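Local coordinates for endoglucanase (Clostridium thermocellum, PDB 2E4T), which hydrolyses internal beta-1,4-glucan linkages in cellulose and probably xyloglucan, as the glycoside hydrolase family 44 part of a larger protein, at residues Ala225-Pro230 / Leu276-Asp281; Thr353-Thr358 / Tyr384-Ala389. All blocks are in the same frame, centred on the assembly; numbering follows the deposited sequence.

Contact 1: Ala225-Pro230 / Leu276-Asp281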
ATOM      1  N   ALA A 225      -9.729  13.743  -8.661  1.00  6.56           N
ATOM      2  CA  ALA A 225      -8.856  13.157  -7.636  1.00  6.52           C
ATOM      3  C   ALA A 225      -9.569  11.997  -6.947  1.00  6.24           C
ATOM      4  O   ALA A 225     -10.786  12.057  -6.708  1.00  8.05           O
ATOM      5  CB  ALA A 225      -8.484  14.241  -6.628  1.00  8.24           C
ATOM      6  N   GLU A 226      -8.790  10.983  -6.594  1.00  5.69           N
ATOM      7  CA  GLU A 226      -9.336   9.816  -5.894  1.00  5.30           C
ATOM      8  C   GLU A 226      -9.166   9.994  -4.398  1.00  5.31           C
ATOM      9  O   GLU A 226      -8.061  10.350  -3.942  1.00  6.89           O
ATOM     10  CB  GLU A 226      -8.613   8.552  -6.376  1.00  5.57           C
ATOM     11  CG  GLU A 226      -9.060   8.197  -7.769  1.00  6.47           C
ATOM     12  CD  GLU A 226      -8.382   6.963  -8.345  1.00  6.85           C
ATOM     13  OE1 GLU A 226      -7.159   6.778  -8.171  1.00  7.31           O
ATOM     14  OE2 GLU A 226      -9.081   6.166  -8.975  1.00 11.60           O
ATOM     15  N   ILE A 227     -10.239   9.699  -3.666  1.00  5.11           N
ATOM     16  CA  ILE A 227     -10.212   9.756  -2.202  1.00  4.97           C
ATOM     17  C   ILE A 227     -10.065   8.358  -1.643  1.00  4.77           C
ATOM     18  O   ILE A 227     -10.817   7.419  -1.974  1.00  5.27           O
ATOM     19  CB  ILE A 227     -11.535  10.433  -1.695  1.00  5.64           C
ATOM     20  CG1 ILE A 227     -11.523  11.917  -2.027  1.00  7.15           C
ATOM     21  CG2 ILE A 227     -11.732  10.158  -0.204  1.00  6.62           C
ATOM     22  CD1 ILE A 227     -10.536  12.744  -1.091  1.00  9.37           C
ATOM     23  N   PHE A 228      -9.059   8.238  -0.748  1.00  4.98           N
ATOM     24  CA  PHE A 228      -8.696   7.004  -0.072  1.00  4.73           C
ATOM     25  C   PHE A 228      -9.059   7.115   1.415  1.00  4.92           C
ATOM     26  O   PHE A 228      -8.741   8.133   2.058  1.00  5.46           O
ATOM     27  CB  PHE A 228      -7.148   6.814  -0.117  1.00  4.92           C
ATOM     28  CG  PHE A 228      -6.564   6.444  -1.453  1.00  5.10           C
ATOM     29  CD1 PHE A 228      -6.698   7.268  -2.564  1.00  5.19           C
ATOM     30  CD2 PHE A 228      -5.828   5.267  -1.580  1.00  5.12           C
ATOM     31  CE1 PHE A 228      -6.113   6.933  -3.778  1.00  5.57           C
ATOM     32  CE2 PHE A 228      -5.223   4.942  -2.793  1.00  5.79           C
ATOM     33  CZ  PHE A 228      -5.383   5.783  -3.908  1.00  5.83           C
ATOM     34  N   GLY A 229      -9.657   6.056   1.962  1.00  4.99           N
ATOM     35  CA  GLY A 229      -9.855   6.001   3.391  1.00  5.20           C
ATOM     36  C   GLY A 229     -10.336   4.614   3.763  1.00  4.65           C
ATOM     37  O   GLY A 229     -10.737   3.836   2.886  1.00  5.03           O
ATOM     38  N   PRO A 230     -10.278   4.273   5.063  1.00  4.94           N
ATOM     39  CA  PRO A 230      -9.917   5.149   6.176  1.00  5.07           C
ATOM     40  C   PRO A 230      -8.465   5.078   6.645  1.00  4.99           C
ATOM     41  O   PRO A 230      -8.138   5.674   7.670  1.00  6.06           O
ATOM     42  CB  PRO A 230     -10.914   4.744   7.323  1.00  5.73           C
ATOM     43  CG  PRO A 230     -11.627   3.489   6.827  1.00  5.64           C
ATOM     44  CD  PRO A 230     -10.862   3.018   5.563  1.00  5.64           C
ATOM     45  N   LEU A 276     -17.888   9.554  -3.438  1.00  6.47           N
ATOM     46  CA  LEU A 276     -17.078  10.270  -2.460  1.00  6.24           C
ATOM     47  C   LEU A 276     -15.973   9.395  -1.873  1.00  6.31           C
ATOM     48  O   LEU A 276     -15.062   9.921  -1.200  1.00  7.54           O
ATOM     49  CB  LEU A 276     -17.945  10.826  -1.304  1.00  6.80           C
ATOM     50  CG  LEU A 276     -18.954  11.866  -1.782  1.00  6.96           C
ATOM     51  CD1 LEU A 276     -19.807  12.298  -0.589  1.00  8.47           C
ATOM     52  CD2 LEU A 276     -18.297  13.090  -2.398  1.00  8.35           C
ATOM     53  N   LEU A 277     -16.033   8.072  -2.053  1.00  5.95           N
ATOM     54  CA  LEU A 277     -14.949   7.177  -1.645  1.00  5.69           C
ATOM     55  C   LEU A 277     -14.514   6.442  -2.913  1.00  5.46           C
ATOM     56  O   LEU A 277     -15.324   5.709  -3.489  1.00  6.42           O
ATOM     57  CB  LEU A 277     -15.417   6.150  -0.632  1.00  6.01           C
ATOM     58  CG  LEU A 277     -14.368   5.130  -0.187  1.00  6.09           C
ATOM     59  CD1 LEU A 277     -13.218   5.789   0.592  1.00  6.67           C
ATOM     60  CD2 LEU A 277     -14.981   3.989   0.543  1.00  6.66           C
ATOM     61  N   ASP A 278     -13.254   6.632  -3.316  1.00  5.45           N
ATOM     62  CA  ASP A 278     -12.752   5.918  -4.484  1.00  5.57           C
ATOM     63  C   ASP A 278     -12.040   4.624  -4.115  1.00  5.16           C
ATOM     64  O   ASP A 278     -12.120   3.635  -4.877  1.00  5.70           O
ATOM     65  CB  ASP A 278     -11.831   6.812  -5.297  1.00  6.11           C
ATOM     66  CG  ASP A 278     -12.595   7.986  -5.852  1.00  6.25           C
ATOM     67  OD1 ASP A 278     -13.279   7.792  -6.896  1.00  9.12           O
ATOM     68  OD2 ASP A 278     -12.540   9.076  -5.233  1.00  6.45           O
ATOM     69  N   VAL A 279     -11.326   4.631  -2.990  1.00  5.35           N
ATOM     70  CA  VAL A 279     -10.440   3.540  -2.649  1.00  5.14           C
ATOM     71  C   VAL A 279     -10.546   3.249  -1.148  1.00  5.04           C
ATOM     72  O   VAL A 279     -10.285   4.123  -0.325  1.00  5.97           O
ATOM     73  CB  VAL A 279      -8.971   3.849  -3.002  1.00  5.24           C
ATOM     74  CG1 VAL A 279      -8.141   2.595  -2.853  1.00  5.86           C
ATOM     75  CG2 VAL A 279      -8.834   4.430  -4.407  1.00  5.58           C
ATOM     76  N   LEU A 280     -10.958   2.020  -0.821  1.00  4.81           N
ATOM     77  CA  LEU A 280     -10.897   1.508   0.549  1.00  5.03           C
ATOM     78  C   LEU A 280      -9.425   1.224   0.853  1.00  5.05           C
ATOM     79  O   LEU A 280      -8.786   0.474   0.128  1.00  5.98           O
ATOM     80  CB  LEU A 280     -11.738   0.234   0.651  1.00  4.88           C
ATOM     81  CG  LEU A 280     -11.760  -0.394   2.038  1.00  5.77           C
ATOM     82  CD1 LEU A 280     -12.551   0.477   3.016  1.00  7.67           C
ATOM     83  CD2 LEU A 280     -12.382  -1.793   1.980  1.00  6.47           C
ATOM     84  N   ASP A 281      -8.922   1.858   1.919  1.00  5.32           N
ATOM     85  CA  ASP A 281      -7.471   1.932   2.199  1.00  5.57           C
ATOM     86  C   ASP A 281      -7.220   1.386   3.588  1.00  4.81           C
ATOM     87  O   ASP A 281      -7.800   1.899   4.584  1.00  5.66           O
ATOM     88  CB  ASP A 281      -7.142   3.476   2.171  1.00  6.61           C
ATOM     89  CG  ASP A 281      -5.753   3.834   2.574  1.00  6.48           C
ATOM     90  OD1 ASP A 281      -5.088   3.013   3.255  1.00  7.44           O
ATOM     91  OD2 ASP A 281      -5.323   4.947   2.164  1.00  7.97           O
TER

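Contact 2: Thr353-Thr358 / Tyr384-Ala389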
ATOM      1  N   THR A 353     -15.822   0.367  -5.682  1.00  6.38           N
ATOM      2  CA  THR A 353     -14.754   0.909  -4.849  1.00  5.87           C
ATOM      3  C   THR A 353     -13.493   0.058  -5.044  1.00  5.99           C
ATOM      4  O   THR A 353     -13.579  -1.172  -5.127  1.00  7.11           O
ATOM      5  CB  THR A 353     -15.214   0.922  -3.383  1.00  6.04           C
ATOM      6  OG1 THR A 353     -16.449   1.650  -3.301  1.00  6.52           O
ATOM      7  CG2 THR A 353     -14.204   1.560  -2.453  1.00  6.66           C
ATOM      8  N   LYS A 354     -12.347   0.737  -5.124  1.00  5.28           N
ATOM      9  CA  LYS A 354     -11.084   0.059  -5.290  1.00  5.20           C
ATOM     10  C   LYS A 354     -10.500  -0.305  -3.897  1.00  5.13           C
ATOM     11  O   LYS A 354     -11.051   0.128  -2.866  1.00  5.38           O
ATOM     12  CB  LYS A 354     -10.102   0.984  -6.055  1.00  6.21           C
ATOM     13  CG  LYS A 354     -10.592   1.336  -7.445  1.00  7.52           C
ATOM     14  CD  LYS A 354      -9.880   2.523  -8.096  1.00  8.77           C
ATOM     15  CE  LYS A 354     -10.380   2.863  -9.453  1.00  9.17           C
ATOM     16  NZ  LYS A 354      -9.519   3.706 -10.253  0.60 10.04           N
ATOM     17  N   LEU A 355      -9.426  -1.090  -3.884  1.00  5.40           N
ATOM     18  CA  LEU A 355      -8.813  -1.535  -2.627  1.00  5.30           C
ATOM     19  C   LEU A 355      -7.317  -1.199  -2.648  1.00  4.82           C
ATOM     20  O   LEU A 355      -6.629  -1.522  -3.639  1.00  5.44           O
ATOM     21  CB  LEU A 355      -9.027  -3.048  -2.452  1.00  5.72           C
ATOM     22  CG  LEU A 355      -8.393  -3.665  -1.207  1.00  6.11           C
ATOM     23  CD1 LEU A 355      -8.975  -3.080   0.075  1.00  7.40           C
ATOM     24  CD2 LEU A 355      -8.617  -5.171  -1.199  1.00  7.23           C
ATOM     25  N   ALA A 356      -6.823  -0.583  -1.565  1.00  4.82           N
ATOM     26  CA  ALA A 356      -5.397  -0.291  -1.473  1.00  4.71           C
ATOM     27  C   ALA A 356      -4.871  -0.746  -0.116  1.00  4.75           C
ATOM     28  O   ALA A 356      -5.544  -0.615   0.911  1.00  5.41           O
ATOM     29  CB  ALA A 356      -5.126   1.207  -1.650  1.00  5.68           C
ATOM     30  N   ILE A 357      -3.621  -1.234  -0.141  1.00  4.59           N
ATOM     31  CA  ILE A 357      -2.886  -1.634   1.070  1.00  4.43           C
ATOM     32  C   ILE A 357      -1.748  -0.622   1.190  1.00  4.42           C
ATOM     33  O   ILE A 357      -0.702  -0.763   0.559  1.00  4.97           O
ATOM     34  CB  ILE A 357      -2.370  -3.081   1.003  1.00  5.14           C
ATOM     35  CG1 ILE A 357      -3.454  -4.057   0.504  1.00  6.12           C
ATOM     36  CG2 ILE A 357      -1.797  -3.441   2.344  1.00  5.99           C
ATOM     37  CD1 ILE A 357      -4.709  -4.151   1.342  1.00  6.88           C
ATOM     38  N   THR A 358      -1.999   0.460   1.972  1.00  4.58           N
ATOM     39  CA  THR A 358      -1.114   1.614   1.920  1.00  4.98           C
ATOM     40  C   THR A 358       0.058   1.560   2.929  1.00  4.70           C
ATOM     41  O   THR A 358       0.960   2.411   2.844  1.00  4.76           O
ATOM     42  CB  THR A 358      -1.893   2.920   2.065  1.00  5.02           C
ATOM     43  OG1 THR A 358      -2.555   2.929   3.315  1.00  6.62           O
ATOM     44  CG2 THR A 358      -2.779   3.159   0.857  1.00  5.98           C
ATOM     45  N   TYR A 384      -5.352 -10.646  -7.528  1.00  6.66           N
ATOM     46  CA  TYR A 384      -6.619 -10.529  -6.834  1.00  7.15           C
ATOM     47  C   TYR A 384      -7.216  -9.147  -6.970  1.00  7.75           C
ATOM     48  O   TYR A 384      -8.317  -8.920  -6.439  1.00 10.87           O
ATOM     49  CB  TYR A 384      -6.518 -11.105  -5.403  1.00  9.07           C
ATOM     50  CG  TYR A 384      -6.253 -12.621  -5.365  1.00  8.32           C
ATOM     51  CD1 TYR A 384      -7.291 -13.515  -5.475  1.00 11.39           C
ATOM     52  CD2 TYR A 384      -4.998 -13.123  -5.354  1.00  8.71           C
ATOM     53  CE1 TYR A 384      -7.050 -14.897  -5.518  1.00 11.22           C
ATOM     54  CE2 TYR A 384      -4.722 -14.497  -5.399  1.00  9.45           C
ATOM     55  CZ  TYR A 384      -5.768 -15.381  -5.533  1.00  9.53           C
ATOM     56  OH  TYR A 384      -5.473 -16.723  -5.639  1.00 11.76           O
ATOM     57  N   GLY A 385      -6.578  -8.224  -7.668  1.00  7.23           N
ATOM     58  CA  GLY A 385      -7.232  -6.975  -8.010  1.00  7.88           C
ATOM     59  C   GLY A 385      -7.022  -5.822  -7.073  1.00  7.39           C
ATOM     60  O   GLY A 385      -7.811  -4.846  -7.137  1.00  9.25           O
ATOM     61  N   VAL A 386      -5.957  -5.833  -6.265  1.00  5.74           N
ATOM     62  CA  VAL A 386      -5.630  -4.642  -5.495  1.00  5.03           C
ATOM     63  C   VAL A 386      -5.236  -3.521  -6.444  1.00  4.65           C
ATOM     64  O   VAL A 386      -4.585  -3.737  -7.464  1.00  5.53           O
ATOM     65  CB  VAL A 386      -4.490  -4.987  -4.485  1.00  5.28           C
ATOM     66  CG1 VAL A 386      -3.934  -3.790  -3.804  1.00  6.16           C
ATOM     67  CG2 VAL A 386      -4.995  -6.018  -3.485  1.00  7.13           C
ATOM     68  N   TYR A 387      -5.672  -2.288  -6.104  1.00  4.92           N
ATOM     69  CA  TYR A 387      -5.447  -1.129  -6.959  1.00  4.78           C
ATOM     70  C   TYR A 387      -4.106  -0.422  -6.720  1.00  4.83           C
ATOM     71  O   TYR A 387      -3.432   0.025  -7.662  1.00  5.22           O
ATOM     72  CB  TYR A 387      -6.582  -0.129  -6.697  1.00  5.52           C
ATOM     73  CG  TYR A 387      -6.461   1.162  -7.443  1.00  5.53           C
ATOM     74  CD1 TYR A 387      -6.508   1.199  -8.843  1.00  6.32           C
ATOM     75  CD2 TYR A 387      -6.340   2.368  -6.753  1.00  5.93           C
ATOM     76  CE1 TYR A 387      -6.415   2.408  -9.523  1.00  6.82           C
ATOM     77  CE2 TYR A 387      -6.295   3.589  -7.444  1.00  6.77           C
ATOM     78  CZ  TYR A 387      -6.358   3.591  -8.831  1.00  6.30           C
ATOM     79  OH  TYR A 387      -6.325   4.757  -9.559  1.00  7.29           O
ATOM     80  N   LEU A 388      -3.729  -0.274  -5.453  1.00  4.88           N
ATOM     81  CA  LEU A 388      -2.522   0.477  -5.106  1.00  4.69           C
ATOM     82  C   LEU A 388      -1.976  -0.180  -3.846  1.00  4.55           C
ATOM     83  O   LEU A 388      -2.740  -0.601  -2.968  1.00  4.94           O
ATOM     84  CB  LEU A 388      -2.843   1.969  -4.908  1.00  5.25           C
ATOM     85  CG  LEU A 388      -1.674   2.869  -4.496  1.00  5.23           C
ATOM     86  CD1 LEU A 388      -1.831   4.260  -5.083  1.00  6.59           C
ATOM     87  CD2 LEU A 388      -1.515   2.974  -2.978  1.00  5.87           C
ATOM     88  N   ALA A 389      -0.629  -0.227  -3.734  1.00  4.52           N
ATOM     89  CA  ALA A 389      -0.025  -0.698  -2.487  1.00  4.51           C
ATOM     90  C   ALA A 389       1.301   0.023  -2.344  1.00  4.40           C
ATOM     91  O   ALA A 389       2.000   0.292  -3.317  1.00  4.86           O
ATOM     92  CB  ALA A 389       0.126  -2.221  -2.482  1.00  5.15           C
TER
HETATM   93  O   HOH W   1      -9.158  -2.572  -6.347  1.00  8.02           O

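Contact 1: Ala225-Pro230 / Leu276-Asp281
Phe228 and Val279 meet on the barrel-interior face of two neighbouring parallel strands. Val279 CG2 sits 3.7 Å from the centroid of the Phe228 ring, a CH-pi contact over its face. Val279 CG1 is anti to its own backbone N (chi1 -170°), which turns CG2 to the ring centre and lays CG1 over the CD2-CE2 side. Phe228 also reaches Ala356 of strand 354-360, the strand beyond that of Val279. Around this pair the backbones are closely joined. Gly229 N donates to Val279 O at 3.1 Å, and Asp281 N donates to Gly229 O at 2.9 Å from above the carbonyl plane. On the outer face Leu277 and Leu280 pack under helix 257-272. Pro230 follows a cis peptide bond, and its CD lies against Asp281 O at 3.4 Å.

The strand starts are more open to solvent: Glu226 and Asp278 are partly exposed, although hydrogen bonds still hold the backbones. Here Ile227 O takes two donors, Asp278 N at 2.9 Å and Val279 N at 3.0 Å. In return Ile227 N makes a nearly straight bond (170°) to Asp278 OD2, on the anti side of the carboxylate. Lys219 bridges to the same oxygen. Glu226 crosses Asp278 at about a right angle and bonds to Lys354, Tyr387 and Tyr104. The two carboxylates are like charges, so these lysines probably stabilise both as anions where the strands enter the barrel.

Contact 2: Thr353-Thr358 / Tyr384-Ala389
Segments 353-358 and 384-389 pair in parallel, Ala356 with Leu388 and Ile357 with Ala389, each pair with CA atoms 4.7 Å apart. Tyr387 N donates to Leu355 O at 2.8 Å, and Ile357 N to Leu388 O at 3.0 Å. One step earlier a water takes over: it accepts from Leu355 N at 2.9 Å and donates to Gly385 O at 2.8 Å. Gly385 has positive phi and closes helix 368-384 in a Schellman motif, turning the chain toward the strand. The two strands belong to one beta-alpha-beta unit of the TIM barrel, with helix 368-384 as the connection.

Lys354 and Tyr387 form the main side-chain contact. The lysine is modelled in two conformers; in the one described, its extended chain passes over the tyrosine ring. CD stands 3.5 Å from the ring centroid and only 2° off the normal, a CH-pi contact. With chi1 at 177°, the Tyr387 ring swings away from its own backbone N and comes to lie under the lysine. The inner face is lined by Ala356 and Leu388, whose CB atoms are 4.1 Å apart. On the outer face Ile357, Val386 and Ala389 all touch Phe381 of helix 368-384. The polar ends of Lys354 and Tyr387 both go to Glu226, by a salt bridge and a hydrogen bond. In this conformer the salt bridge would balance the lysine's charge, while its methylenes cover the ring.

Contact 1 and contact 2 share one parallel sheet, and their centres are about 10 Å apart. They come in series along the chain. Strands 226-232, 279-284, 354-360 and 388-391 are consecutive neighbours in the barrel, so the contacts form the first and third seams of this run. Between them, Val279 CG1 packs 3.5 Å from Ala356 CB. Two probable hydrogen bonds also join them: Glu226 OE1 to Tyr387 OH at 2.6 Å, near the strand starts, and Asp281 OD1 to Thr358 OG1 at 2.5 Å, further along. Both contacts lie away from the zinc and calcium sites. In TIM-barrel hydrolases the active site lies at the C-terminal ends of the strands, here the end opposite Glu226, toward which Asp281 and Thr358 lie.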